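Local coordinates for uncharacterized protein (Bacillus subtilis, PDB 5DQV) that is a metal-dependent nucleotide pyrophosphohydrolase of the HD-domain family, probably splitting pyrophosphate from nucleoside triphosphates, at residues 17-20 / 21-25; 35-38 / 39-43; 81-84 / 85-89; 160-163 / 164-167; 193-196 / 197-201. All blocks are in the same frame, centred on the assembly; numbering follows the deposited sequence.

Interaction 1: 17-20 / 21-25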
loop_
_atom_site.group_PDB
_atom_site.type_symbol
_atom_site.label_atom_id
_atom_site.label_comp_id
_atom_site.label_asym_id
_atom_site.label_seq_id
_atom_site.Cartn_x
_atom_site.Cartn_y
_atom_site.Cartn_z
ATOM N N ARG A 17 -8.003 -27.006 3.435
ATOM C CA ARG A 17 -7.835 -25.871 2.535
ATOM C C ARG A 17 -9.168 -25.371 1.988
ATOM O O ARG A 17 -9.398 -24.167 1.906
ATOM C CB ARG A 17 -6.918 -26.212 1.341
ATOM C CG ARG A 17 -5.485 -26.101 1.582
ATOM C CD ARG A 17 -4.637 -26.501 0.373
ATOM N NE ARG A 17 -3.286 -26.502 0.881
ATOM C CZ ARG A 17 -2.515 -25.406 1.007
ATOM N NH1 ARG A 17 -2.909 -24.223 0.559
ATOM N NH2 ARG A 17 -1.314 -25.509 1.544
ATOM N N THR A 18 -10.028 -26.292 1.557
ATOM C CA THR A 18 -11.282 -25.893 0.896
ATOM C C THR A 18 -12.203 -25.269 1.981
ATOM O O THR A 18 -12.893 -24.310 1.732
ATOM C CB THR A 18 -11.972 -27.104 0.260
ATOM O OG1 THR A 18 -11.097 -27.721 -0.694
ATOM C CG2 THR A 18 -13.334 -26.732 -0.406
ATOM N N TRP A 19 -12.212 -25.868 3.171
ATOM C CA TRP A 19 -12.982 -25.353 4.308
ATOM C C TRP A 19 -12.607 -23.915 4.654
ATOM O O TRP A 19 -13.468 -23.035 4.713
ATOM C CB TRP A 19 -12.885 -26.291 5.531
ATOM C CG TRP A 19 -13.336 -25.731 6.809
ATOM C CD1 TRP A 19 -14.530 -25.130 7.068
ATOM C CD2 TRP A 19 -12.588 -25.696 8.031
ATOM N NE1 TRP A 19 -14.596 -24.736 8.416
ATOM C CE2 TRP A 19 -13.410 -25.061 9.014
ATOM C CE3 TRP A 19 -11.298 -26.131 8.396
ATOM C CZ2 TRP A 19 -12.993 -24.868 10.313
ATOM C CZ3 TRP A 19 -10.897 -25.942 9.675
ATOM C CH2 TRP A 19 -11.746 -25.315 10.638
ATOM N N VAL A 20 -11.322 -23.682 4.877
ATOM C CA VAL A 20 -10.826 -22.382 5.283
ATOM C C VAL A 20 -11.143 -21.335 4.219
ATOM O O VAL A 20 -11.616 -20.227 4.541
ATOM C CB VAL A 20 -9.302 -22.438 5.548
ATOM C CG1 VAL A 20 -8.697 -21.051 5.633
ATOM C CG2 VAL A 20 -9.014 -23.290 6.822
ATOM N N GLN A 21 -10.891 -21.698 2.957
ATOM C CA GLN A 21 -11.234 -20.818 1.849
ATOM C C GLN A 21 -12.732 -20.522 1.841
ATOM O O GLN A 21 -13.124 -19.370 1.632
ATOM C CB GLN A 21 -10.723 -21.366 0.507
ATOM C CG GLN A 21 -10.889 -20.389 -0.640
ATOM C CD GLN A 21 -10.264 -20.880 -1.965
ATOM O OE1 GLN A 21 -9.803 -22.015 -2.065
ATOM N NE2 GLN A 21 -10.231 -20.012 -2.955
ATOM N N SER A 22 -13.579 -21.525 2.121
ATOM C CA SER A 22 -15.026 -21.312 2.179
ATOM C C SER A 22 -15.456 -20.445 3.352
ATOM O O SER A 22 -16.368 -19.647 3.211
ATOM C CB SER A 22 -15.746 -22.665 2.243
ATOM O OG SER A 22 -17.165 -22.521 2.270
ATOM N N VAL A 23 -14.813 -20.608 4.509
ATOM C CA VAL A 23 -15.081 -19.805 5.699
ATOM C C VAL A 23 -14.766 -18.323 5.420
ATOM O O VAL A 23 -15.558 -17.438 5.728
ATOM C CB VAL A 23 -14.281 -20.307 6.965
ATOM C CG1 VAL A 23 -14.353 -19.228 8.088
ATOM C CG2 VAL A 23 -14.795 -21.654 7.473
ATOM N N LEU A 24 -13.629 -18.081 4.789
ATOM C CA LEU A 24 -13.090 -16.721 4.632
ATOM C C LEU A 24 -13.733 -15.977 3.502
ATOM O O LEU A 24 -13.487 -14.811 3.320
ATOM C CB LEU A 24 -11.569 -16.753 4.426
ATOM C CG LEU A 24 -10.784 -17.262 5.633
ATOM C CD1 LEU A 24 -9.270 -17.273 5.358
ATOM C CD2 LEU A 24 -11.107 -16.396 6.798
ATOM N N THR A 25 -14.575 -16.673 2.763
ATOM C CA THR A 25 -15.304 -16.168 1.632
ATOM C C THR A 25 -16.680 -15.661 2.110
ATOM O O THR A 25 -17.366 -16.348 2.907
ATOM C CB THR A 25 -15.527 -17.331 0.611
#

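Interaction 2: 35-38 / 39-43. With NI (nickel (II) ion), chain C.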
loop_
_atom_site.group_PDB
_atom_site.type_symbol
_atom_site.label_atom_id
_atom_site.label_comp_id
_atom_site.label_asym_id
_atom_site.label_seq_id
_atom_site.Cartn_x
_atom_site.Cartn_y
_atom_site.Cartn_z
ATOM N N HIS A 35 -3.474 -14.359 2.148
ATOM C CA HIS A 35 -2.525 -14.327 3.256
ATOM C C HIS A 35 -2.314 -15.747 3.768
ATOM O O HIS A 35 -1.182 -16.217 3.899
ATOM C CB HIS A 35 -3.034 -13.384 4.383
ATOM C CG HIS A 35 -2.292 -13.554 5.670
ATOM N ND1 HIS A 35 -0.969 -13.209 5.810
ATOM C CD2 HIS A 35 -2.659 -14.106 6.848
ATOM C CE1 HIS A 35 -0.573 -13.488 7.040
ATOM N NE2 HIS A 35 -1.582 -14.038 7.687
ATOM N N ILE A 36 -3.414 -16.451 4.060
ATOM C CA ILE A 36 -3.313 -17.791 4.603
ATOM C C ILE A 36 -2.564 -18.721 3.647
ATOM O O ILE A 36 -1.675 -19.420 4.050
ATOM C CB ILE A 36 -4.706 -18.333 4.964
ATOM C CG1 ILE A 36 -5.182 -17.616 6.235
ATOM C CG2 ILE A 36 -4.625 -19.843 5.125
ATOM C CD1 ILE A 36 -6.669 -17.790 6.434
ATOM N N SER A 37 -2.855 -18.647 2.349
ATOM C CA SER A 37 -2.170 -19.508 1.379
ATOM C C SER A 37 -0.670 -19.255 1.357
ATOM O O SER A 37 0.156 -20.202 1.330
ATOM C CB SER A 37 -2.796 -19.344 -0.016
ATOM O OG SER A 37 -1.972 -19.961 -1.025
ATOM N N ARG A 38 -0.286 -17.977 1.404
ATOM C CA ARG A 38 1.130 -17.624 1.404
ATOM C C ARG A 38 1.798 -18.135 2.679
ATOM O O ARG A 38 2.931 -18.661 2.657
ATOM C CB ARG A 38 1.347 -16.088 1.268
ATOM C CG ARG A 38 0.942 -15.489 -0.057
ATOM C CD ARG A 38 1.364 -14.029 -0.214
ATOM N NE ARG A 38 0.868 -13.195 0.878
ATOM C CZ ARG A 38 -0.249 -12.500 0.898
ATOM N NH1 ARG A 38 -1.117 -12.559 -0.084
ATOM N NH2 ARG A 38 -0.554 -11.808 1.971
ATOM N N VAL A 39 1.135 -17.929 3.810
ATOM C CA VAL A 39 1.690 -18.370 5.084
ATOM C C VAL A 39 1.849 -19.880 5.162
ATOM O O VAL A 39 2.893 -20.343 5.600
ATOM C CB VAL A 39 0.930 -17.811 6.268
ATOM C CG1 VAL A 39 1.398 -18.488 7.583
ATOM C CG2 VAL A 39 1.037 -16.347 6.271
ATOM N N ALA A 40 0.863 -20.651 4.648
ATOM C CA ALA A 40 0.982 -22.078 4.598
ATOM C C ALA A 40 2.160 -22.549 3.722
ATOM O O ALA A 40 2.960 -23.386 4.179
ATOM C CB ALA A 40 -0.315 -22.730 4.152
ATOM N N ASP A 41 2.363 -21.938 2.559
ATOM C CA ASP A 41 3.507 -22.318 1.705
ATOM C C ASP A 41 4.844 -22.000 2.387
ATOM O O ASP A 41 5.786 -22.791 2.401
ATOM C CB ASP A 41 3.474 -21.580 0.338
ATOM C CG ASP A 41 2.388 -22.055 -0.536
ATOM O OD1 ASP A 41 1.736 -23.065 -0.191
ATOM O OD2 ASP A 41 2.154 -21.390 -1.560
ATOM N N LEU A 42 4.919 -20.827 2.980
ATOM C CA LEU A 42 6.142 -20.409 3.691
ATOM C C LEU A 42 6.402 -21.321 4.891
ATOM O O LEU A 42 7.516 -21.743 5.133
ATOM C CB LEU A 42 5.971 -18.956 4.166
ATOM C CG LEU A 42 6.943 -17.810 3.941
ATOM C CD1 LEU A 42 7.998 -18.016 2.811
ATOM C CD2 LEU A 42 6.059 -16.545 3.726
ATOM N N ALA A 43 5.353 -21.597 5.656
ATOM C CA ALA A 43 5.489 -22.452 6.810
ATOM C C ALA A 43 5.974 -23.877 6.462
ATOM O O ALA A 43 6.815 -24.451 7.174
ATOM C CB ALA A 43 4.189 -22.462 7.629
HETATM NI NI NI C . -1.756 -14.413 9.813
HETATM O O HOH W 1 -0.974 -22.548 0.212
#

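Interaction 3: 81-84 / 85-89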
loop_
_atom_site.group_PDB
_atom_site.type_symbol
_atom_site.label_atom_id
_atom_site.label_comp_id
_atom_site.label_asym_id
_atom_site.label_seq_id
_atom_site.Cartn_x
_atom_site.Cartn_y
_atom_site.Cartn_z
ATOM N N GLU A 81 -15.213 -24.626 17.500
ATOM C CA GLU A 81 -15.655 -24.840 16.124
ATOM C C GLU A 81 -14.511 -25.335 15.271
ATOM O O GLU A 81 -14.705 -26.218 14.447
ATOM C CB GLU A 81 -16.261 -23.537 15.526
ATOM C CG GLU A 81 -17.722 -23.326 15.976
ATOM C CD GLU A 81 -18.232 -21.883 15.860
ATOM O OE1 GLU A 81 -17.459 -20.941 15.638
ATOM O OE2 GLU A 81 -19.413 -21.693 16.090
ATOM N N VAL A 82 -13.319 -24.750 15.456
ATOM C CA VAL A 82 -12.139 -25.191 14.736
ATOM C C VAL A 82 -11.782 -26.633 15.103
ATOM O O VAL A 82 -11.579 -27.447 14.239
ATOM C CB VAL A 82 -10.946 -24.256 15.003
ATOM C CG1 VAL A 82 -9.712 -24.791 14.361
ATOM C CG2 VAL A 82 -11.258 -22.817 14.470
ATOM N N TYR A 83 -11.700 -26.911 16.394
ATOM C CA TYR A 83 -11.422 -28.241 16.907
ATOM C C TYR A 83 -12.382 -29.313 16.308
ATOM O O TYR A 83 -11.937 -30.321 15.774
ATOM C CB TYR A 83 -11.491 -28.256 18.450
ATOM C CG TYR A 83 -11.267 -29.643 19.019
ATOM C CD1 TYR A 83 -9.980 -30.120 19.264
ATOM C CD2 TYR A 83 -12.343 -30.502 19.272
ATOM C CE1 TYR A 83 -9.773 -31.382 19.793
ATOM C CE2 TYR A 83 -12.137 -31.790 19.775
ATOM C CZ TYR A 83 -10.843 -32.204 20.022
ATOM O OH TYR A 83 -10.624 -33.442 20.502
ATOM N N ASN A 84 -13.686 -29.037 16.366
ATOM C CA ASN A 84 -14.719 -29.995 15.929
ATOM C C ASN A 84 -14.630 -30.318 14.450
ATOM O O ASN A 84 -14.823 -31.484 14.043
ATOM C CB ASN A 84 -16.106 -29.482 16.305
ATOM C CG ASN A 84 -16.381 -29.534 17.820
ATOM O OD1 ASN A 84 -15.665 -30.183 18.555
ATOM N ND2 ASN A 84 -17.488 -28.898 18.262
ATOM N N GLN A 85 -14.296 -29.314 13.637
ATOM C CA GLN A 85 -14.224 -29.512 12.201
ATOM C C GLN A 85 -13.015 -30.326 11.872
ATOM O O GLN A 85 -13.057 -31.234 11.016
ATOM C CB GLN A 85 -14.190 -28.158 11.482
ATOM C CG GLN A 85 -14.466 -28.184 9.993
ATOM C CD GLN A 85 -15.953 -28.079 9.638
ATOM O OE1 GLN A 85 -16.814 -28.360 10.477
ATOM N NE2 GLN A 85 -16.260 -27.732 8.386
ATOM N N LEU A 86 -11.892 -29.999 12.512
ATOM C CA LEU A 86 -10.680 -30.830 12.314
ATOM C C LEU A 86 -10.935 -32.302 12.622
ATOM O O LEU A 86 -10.522 -33.198 11.853
ATOM C CB LEU A 86 -9.488 -30.309 13.161
ATOM C CG LEU A 86 -8.967 -28.928 12.782
ATOM C CD1 LEU A 86 -7.925 -28.461 13.843
ATOM C CD2 LEU A 86 -8.398 -28.991 11.349
ATOM N N VAL A 87 -11.569 -32.572 13.758
ATOM C CA VAL A 87 -11.829 -33.944 14.187
ATOM C C VAL A 87 -12.805 -34.645 13.212
ATOM O O VAL A 87 -12.643 -35.807 12.879
ATOM C CB VAL A 87 -12.352 -33.973 15.671
ATOM C CG1 VAL A 87 -12.976 -35.322 16.061
ATOM C CG2 VAL A 87 -11.191 -33.618 16.610
ATOM N N THR A 88 -13.835 -33.934 12.788
ATOM C CA THR A 88 -14.793 -34.489 11.851
ATOM C C THR A 88 -14.091 -34.832 10.566
ATOM O O THR A 88 -14.348 -35.866 9.938
ATOM C CB THR A 88 -15.882 -33.450 11.565
ATOM O OG1 THR A 88 -16.567 -33.162 12.784
ATOM C CG2 THR A 88 -16.858 -33.943 10.481
ATOM N N PHE A 89 -13.191 -33.959 10.154
ATOM C CA PHE A 89 -12.407 -34.191 8.959
ATOM C C PHE A 89 -11.390 -35.328 9.072
ATOM O O PHE A 89 -10.737 -35.681 8.054
ATOM C CB PHE A 89 -11.718 -32.913 8.496
ATOM C CG PHE A 89 -12.625 -31.870 7.873
ATOM C CD1 PHE A 89 -13.868 -32.171 7.344
ATOM C CD2 PHE A 89 -12.155 -30.580 7.720
ATOM C CE1 PHE A 89 -14.650 -31.171 6.734
ATOM C CE2 PHE A 89 -12.904 -29.632 7.095
ATOM C CZ PHE A 89 -14.151 -29.924 6.596
#

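Interaction 4: 160-163 / 164-167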
loop_
_atom_site.group_PDB
_atom_site.type_symbol
_atom_site.label_atom_id
_atom_site.label_comp_id
_atom_site.label_asym_id
_atom_site.label_seq_id
_atom_site.Cartn_x
_atom_site.Cartn_y
_atom_site.Cartn_z
ATOM N N SER A 160 -0.114 6.182 10.818
ATOM C CA SER A 160 0.263 6.073 9.407
ATOM C C SER A 160 1.051 4.799 9.122
ATOM O O SER A 160 1.611 4.171 10.010
ATOM C CB SER A 160 1.068 7.324 8.980
ATOM O OG SER A 160 2.440 7.275 9.436
ATOM N N ALA A 161 1.043 4.391 7.862
ATOM C CA ALA A 161 1.760 3.209 7.447
ATOM C C ALA A 161 3.238 3.396 7.739
ATOM O O ALA A 161 3.907 2.484 8.250
ATOM C CB ALA A 161 1.530 2.944 5.923
ATOM N N TYR A 162 3.743 4.597 7.442
ATOM C CA TYR A 162 5.174 4.907 7.596
ATOM C C TYR A 162 5.552 4.732 9.059
ATOM O O TYR A 162 6.536 4.073 9.386
ATOM C CB TYR A 162 5.488 6.327 7.152
ATOM C CG TYR A 162 6.988 6.618 7.039
ATOM C CD1 TYR A 162 7.745 6.074 6.021
ATOM C CD2 TYR A 162 7.632 7.443 7.955
ATOM C CE1 TYR A 162 9.108 6.369 5.864
ATOM C CE2 TYR A 162 8.998 7.703 7.852
ATOM C CZ TYR A 162 9.732 7.184 6.783
ATOM O OH TYR A 162 11.100 7.445 6.685
ATOM N N ALA A 163 4.730 5.265 9.950
ATOM C CA ALA A 163 4.975 5.093 11.377
ATOM C C ALA A 163 4.992 3.616 11.763
ATOM O O ALA A 163 5.797 3.181 12.623
ATOM C CB ALA A 163 3.925 5.888 12.224
ATOM N N HIS A 164 4.107 2.839 11.129
ATOM C CA HIS A 164 3.981 1.429 11.439
ATOM C C HIS A 164 5.248 0.631 11.059
ATOM O O HIS A 164 5.568 -0.329 11.730
ATOM C CB HIS A 164 2.743 0.868 10.750
ATOM C CG HIS A 164 2.452 -0.563 11.057
ATOM N ND1 HIS A 164 2.075 -0.997 12.313
ATOM C CD2 HIS A 164 2.363 -1.643 10.245
ATOM C CE1 HIS A 164 1.833 -2.298 12.272
ATOM N NE2 HIS A 164 2.001 -2.714 11.030
ATOM N N PHE A 165 5.940 1.009 9.985
ATOM C CA PHE A 165 7.234 0.446 9.654
ATOM C C PHE A 165 8.216 0.582 10.818
ATOM O O PHE A 165 8.847 -0.407 11.198
ATOM C CB PHE A 165 7.866 1.100 8.419
ATOM C CG PHE A 165 7.149 0.773 7.108
ATOM C CD1 PHE A 165 7.034 -0.506 6.677
ATOM C CD2 PHE A 165 6.559 1.758 6.347
ATOM C CE1 PHE A 165 6.312 -0.803 5.468
ATOM C CE2 PHE A 165 5.849 1.460 5.163
ATOM C CZ PHE A 165 5.736 0.203 4.737
ATOM N N PHE A 166 8.357 1.794 11.347
ATOM C CA PHE A 166 9.324 2.058 12.433
ATOM C C PHE A 166 8.950 1.423 13.745
ATOM O O PHE A 166 9.792 0.888 14.469
ATOM C CB PHE A 166 9.576 3.572 12.593
ATOM C CG PHE A 166 10.392 4.118 11.464
ATOM C CD1 PHE A 166 9.798 4.417 10.261
ATOM C CD2 PHE A 166 11.788 4.224 11.571
ATOM C CE1 PHE A 166 10.574 4.853 9.165
ATOM C CE2 PHE A 166 12.545 4.702 10.509
ATOM C CZ PHE A 166 11.941 5.000 9.301
ATOM N N HIS A 167 7.673 1.466 14.054
ATOM C CA HIS A 167 7.203 1.006 15.343
ATOM C C HIS A 167 7.087 -0.508 15.408
ATOM O O HIS A 167 7.284 -1.070 16.469
ATOM C CB HIS A 167 5.880 1.670 15.678
ATOM C CG HIS A 167 6.007 3.134 15.955
ATOM N ND1 HIS A 167 6.885 3.638 16.897
ATOM C CD2 HIS A 167 5.344 4.200 15.448
ATOM C CE1 HIS A 167 6.771 4.954 16.937
ATOM N NE2 HIS A 167 5.840 5.319 16.072
#

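Interaction 5: 193-196 / 197-201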
loop_
_atom_site.group_PDB
_atom_site.type_symbol
_atom_site.label_atom_id
_atom_site.label_comp_id
_atom_site.label_asym_id
_atom_site.label_seq_id
_atom_site.Cartn_x
_atom_site.Cartn_y
_atom_site.Cartn_z
ATOM N N LEU A 193 14.024 -1.848 4.123
ATOM C CA LEU A 193 14.904 -0.714 4.377
ATOM C C LEU A 193 15.204 0.076 3.084
ATOM O O LEU A 193 15.188 1.299 3.098
ATOM C CB LEU A 193 16.184 -1.156 5.040
ATOM C CG LEU A 193 16.062 -1.506 6.541
ATOM C CD1 LEU A 193 17.376 -2.077 7.103
ATOM C CD2 LEU A 193 15.662 -0.246 7.334
ATOM N N GLN A 194 15.439 -0.619 1.968
ATOM C CA GLN A 194 15.583 0.074 0.687
ATOM C C GLN A 194 14.349 0.881 0.279
ATOM O O GLN A 194 14.471 2.006 -0.256
ATOM C CB GLN A 194 16.080 -0.905 -0.392
ATOM C CG GLN A 194 17.504 -1.418 -0.082
ATOM C CD GLN A 194 18.565 -0.262 0.113
ATOM O OE1 GLN A 194 18.699 0.629 -0.739
ATOM N NE2 GLN A 194 19.280 -0.273 1.282
ATOM N N TYR A 195 13.166 0.345 0.582
ATOM C CA TYR A 195 11.876 0.986 0.263
ATOM C C TYR A 195 11.726 2.292 1.069
ATOM O O TYR A 195 11.418 3.356 0.529
ATOM C CB TYR A 195 10.704 0.022 0.515
ATOM C CG TYR A 195 9.413 0.677 0.142
ATOM C CD1 TYR A 195 8.771 1.487 1.058
ATOM C CD2 TYR A 195 8.895 0.583 -1.129
ATOM C CE1 TYR A 195 7.614 2.138 0.730
ATOM C CE2 TYR A 195 7.736 1.258 -1.473
ATOM C CZ TYR A 195 7.119 2.047 -0.501
ATOM O OH TYR A 195 5.970 2.768 -0.741
ATOM N N ILE A 196 12.035 2.219 2.355
ATOM C CA ILE A 196 12.071 3.393 3.207
ATOM C C ILE A 196 13.044 4.457 2.694
ATOM O O ILE A 196 12.720 5.654 2.666
ATOM C CB ILE A 196 12.398 3.003 4.664
ATOM C CG1 ILE A 196 11.208 2.256 5.261
ATOM C CG2 ILE A 196 12.767 4.228 5.511
ATOM C CD1 ILE A 196 11.606 1.457 6.502
ATOM N N ARG A 197 14.237 4.025 2.313
ATOM C CA ARG A 197 15.225 4.944 1.785
ATOM C C ARG A 197 14.661 5.668 0.562
ATOM O O ARG A 197 14.815 6.922 0.391
ATOM C CB ARG A 197 16.448 4.113 1.398
ATOM C CG ARG A 197 17.545 4.918 0.785
ATOM C CD ARG A 197 18.712 4.039 0.524
ATOM N NE ARG A 197 19.743 4.767 -0.188
ATOM C CZ ARG A 197 20.573 4.247 -1.091
ATOM N NH1 ARG A 197 20.530 2.954 -1.432
ATOM N NH2 ARG A 197 21.479 5.032 -1.630
ATOM N N GLN A 198 14.008 4.878 -0.304
ATOM C CA GLN A 198 13.394 5.452 -1.509
ATOM C C GLN A 198 12.308 6.488 -1.156
ATOM O O GLN A 198 12.272 7.593 -1.760
ATOM C CB GLN A 198 12.910 4.342 -2.467
ATOM C CG GLN A 198 12.672 4.852 -3.886
ATOM C CD GLN A 198 13.939 5.208 -4.598
ATOM O OE1 GLN A 198 14.940 4.509 -4.504
ATOM N NE2 GLN A 198 13.934 6.360 -5.249
ATOM N N LEU A 199 11.469 6.208 -0.143
ATOM C CA LEU A 199 10.460 7.190 0.313
ATOM C C LEU A 199 11.142 8.436 0.856
ATOM O O LEU A 199 10.700 9.569 0.574
ATOM C CB LEU A 199 9.506 6.646 1.396
ATOM C CG LEU A 199 8.357 5.738 1.025
ATOM C CD1 LEU A 199 7.593 5.356 2.275
ATOM C CD2 LEU A 199 7.457 6.437 -0.016
ATOM N N GLU A 200 12.218 8.239 1.610
ATOM C CA GLU A 200 12.939 9.372 2.231
ATOM C C GLU A 200 13.517 10.273 1.141
ATOM O O GLU A 200 13.511 11.508 1.279
ATOM C CB GLU A 200 14.040 8.906 3.184
ATOM C CG GLU A 200 13.469 8.562 4.548
ATOM C CD GLU A 200 14.487 7.991 5.502
ATOM O OE1 GLU A 200 15.338 7.192 5.071
ATOM O OE2 GLU A 200 14.433 8.345 6.697
ATOM N N LYS A 201 13.969 9.645 0.055
ATOM C CA LYS A 201 14.572 10.362 -1.069
ATOM C C LYS A 201 13.518 11.141 -1.832
ATOM O O LYS A 201 13.688 12.350 -2.077
ATOM C CB LYS A 201 15.276 9.363 -1.976
ATOM C CG LYS A 201 16.062 9.895 -3.122
ATOM C CD LYS A 201 16.783 8.709 -3.742
#

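Interaction 1: 17-20 / 21-25
W19 sends its CG trans to its backbone N (chi1 166°), which carries the indole forward along helix 8-24 toward V23, one turn on; V23 answers with CG2, held beside its own backbone N and trans to its carbonyl carbon. The two side chains run alongside each other and point the same way. CG2 approaches the five-membered part of the indole obliquely, at 3.2 Å from W19 NE1, a close fit for a methyl group, and at 3.5 Å from CD1. The same methyl sits 3.4 Å from W19 O, so it is wedged between the ring and the helix backbone. V20 and L24 form a second, looser pair, again side by side, with CD1 of L24 3.8 Å from CG1 of V20. CG of L24 rests closer to the backbone, 3.3 Å from V20 O. Under these pairs run ordinary helical bonds, among them V23 N to W19 O at 2.8 Å and L24 N to V20 O at 3.0 Å. Around this last part of helix 8-24, W19 packs on V63 of helix 54-63 and, with V23, on L66 in the loop that follows. V20 touches V63 and W33, while R17 reaches E58 through a salt bridge, so the helix end is laid against both helix 33-50 and helix 54-63.

Interaction 2: 35-38 / 39-43
H35 binds the nickel ion through NE2 at 2.2 Å, while V39, one helical turn later, covers a face of the same imidazole. CG2 of V39 stands 3.8 Å from the ring centroid and 30° off the ring normal, a CH-pi contact in which the methyl comes nearest to CE1 of H35, at 3.4 Å. This methyl also lies 3.3 Å from H35 O, so it fills the angle between the ring and the backbone from which the ring springs. With CG of H35 trans to the backbone N (chi1 166°), the imidazole swings along the helix toward V39. On the side away from the metal, ND1 of H35 is hydrogen-bonded to D133 OD2, which fixes the rotation of the ring. D133 has a second partner, a salt bridge from NE of R38. R38 bends at its third torsion (-55°), and one face of its guanidinium is covered by CA of H35, 3.4 Å from the plane and toward the rim; NH1 of R38 bonds to the hydroxyl of Y155 of the second subunit, tying this second shell to the dimer. Farther out, a water bridges S37 and D41, giving one hydrogen bond to S37 O and another to D41 OD1, each 2.8 Å, and it is also bonded to S37 OG. Back at the metal, H64 NE2 and D130 OD1 join H35 as ligands, and D65 completes the metal site: the H...HD...D signature of HD-domain metal-dependent hydrolases, in which H35 is the first histidine.

Interaction 3: 81-84 / 85-89
N84 O is gripped twice by T88, four residues on: the hydroxyl OG1 donates to it at 2.7 Å and the backbone N at 2.9 Å. The two donors arrive from opposite faces of the carbonyl plane. OG1 can do this because it stands beside the backbone N of its own residue (chi1 -62°), folded back over the preceding turn, and the bond ties down its rotation near the last turn of helix 79-88. On another side of the helix, V87 places CG2 over one face of the Y83 ring, 4.0 Å from the centroid and displaced toward the hydroxyl end, where CZ of Y83 is 3.7 Å away. This CH-pi pair stands where helix 79-88 meets helix 93-106 within the all-helical HD domain, since Y83 also packs on A96 and D97. OD1 of N84 lies at the edge of the same ring, in its plane. V82 and L86 run side by side on the buried flank, CG1 of V82 4.1 Å from CD1 of L86, and CG of L86 comes within 3.3 Å of V82 O. V82 goes on to I100, and L86 to V99 and to I16 of helix 8-24.

Interaction 4: 160-163 / 164-167
Aromatic contacts dominate between Y162 and F166, whose side chains cross at a slant with ring planes 52° apart and centroids at 5.0 Å. CE1 of F166 presses over one face of the tyrosine ring near its hydroxyl end, 3.4 Å from CZ of Y162. The edge of the F166 ring also meets the backbone, with CD1 3.4 Å from Y162 O and that oxygen near the ring plane. Replacing Y162 by an alanine is likely to leave F166 free to turn and D207, which holds the tyrosine hydroxyl, without that partner. Two other rings approach carbonyl oxygens obliquely: CD2 of F165 lies 3.3 Å from A161 O, and CD2 of H167 3.0 Å from A163 O, while NE2 of H167 is hydrogen-bonded to D158. Among the backbone bonds, H164 N to S160 O and F165 N to A161 O belong to the first turn, and H167 N reaches A163 O at 2.9 Å, where the helix takes a wider pi-type turn. S160 OG, also hydrogen-bonded to D157 O, accepts from A163 N at 3.1 Å, its chi1 of 78° turning the oxygen to that amide: a serine N-cap at the start of helix 161-169.

Interaction 5: 193-196 / 197-201
R197 reaches back along helix 179-202 to Q194, three residues earlier. Its CB lies over the helix backbone, 3.3 Å from Q194 O. CG is trans to the backbone N (chi1 178°), and the chain stays extended as far as NE, running alongside the glutamine. CD comes within 3.6 Å of Q194 OE1, and at the tip NH1 donates to that oxygen at 3.0 Å with an N-H...O angle of 158°. The bond lies in the amide plane, on a lone pair of OE1, and almost in the guanidinium plane, although the two planes stand 76° apart. Q194 makes its half of the bond by bending at its second torsion. A different side of the helix is apolar: Y195 and L199 cross at a slant, with CE1 of Y195 3.6 Å from CD1 of L199. The hydroxyl of Y195 passes 4.0 Å from CD2 of L199 and ends in a hydrogen bond to the backbone O of A137 of the second subunit, a residue on which L199 also packs. A leucine in place of Y195 would probably leave that carbonyl without this donor and thin the packing against the other subunit. On a third side, E200 runs alongside I196, its OE1 3.9 Å from CG2 of I196. Because OE2 of E200 also comes close to D207 OD2, one of these acids may hold a proton. The chemistry is thus divided round the helix, a neutral-to-charged bond on the exposed flank and a buried tyrosine-leucine pair serving the dimer interface.

In the fold
Interactions 1 and 3 lie across the chain centre from interactions 4 and 5. The first two, with centres 14 Å apart, meet where W19 packs on the helix of interaction 3: W19 CD1 lies 3.4 Å from Q85 NE2. Interaction 1 also adjoins interaction 2, R17 NH2 lying 3.9 Å from A40 CB. Interactions 4 and 5, centres 13 Å apart, pack together through Y162 OH, 3.4 Å from E200 CG. Interaction 2 alone supplies a ligand to the nickel ion; the side chain of L24 in interaction 1 stays about 9 Å from the nickel ion, that of H164 about 12 Å and that of V82 about 14 Å. R38 and Y195 carry interactions 2 and 5 to the second subunit.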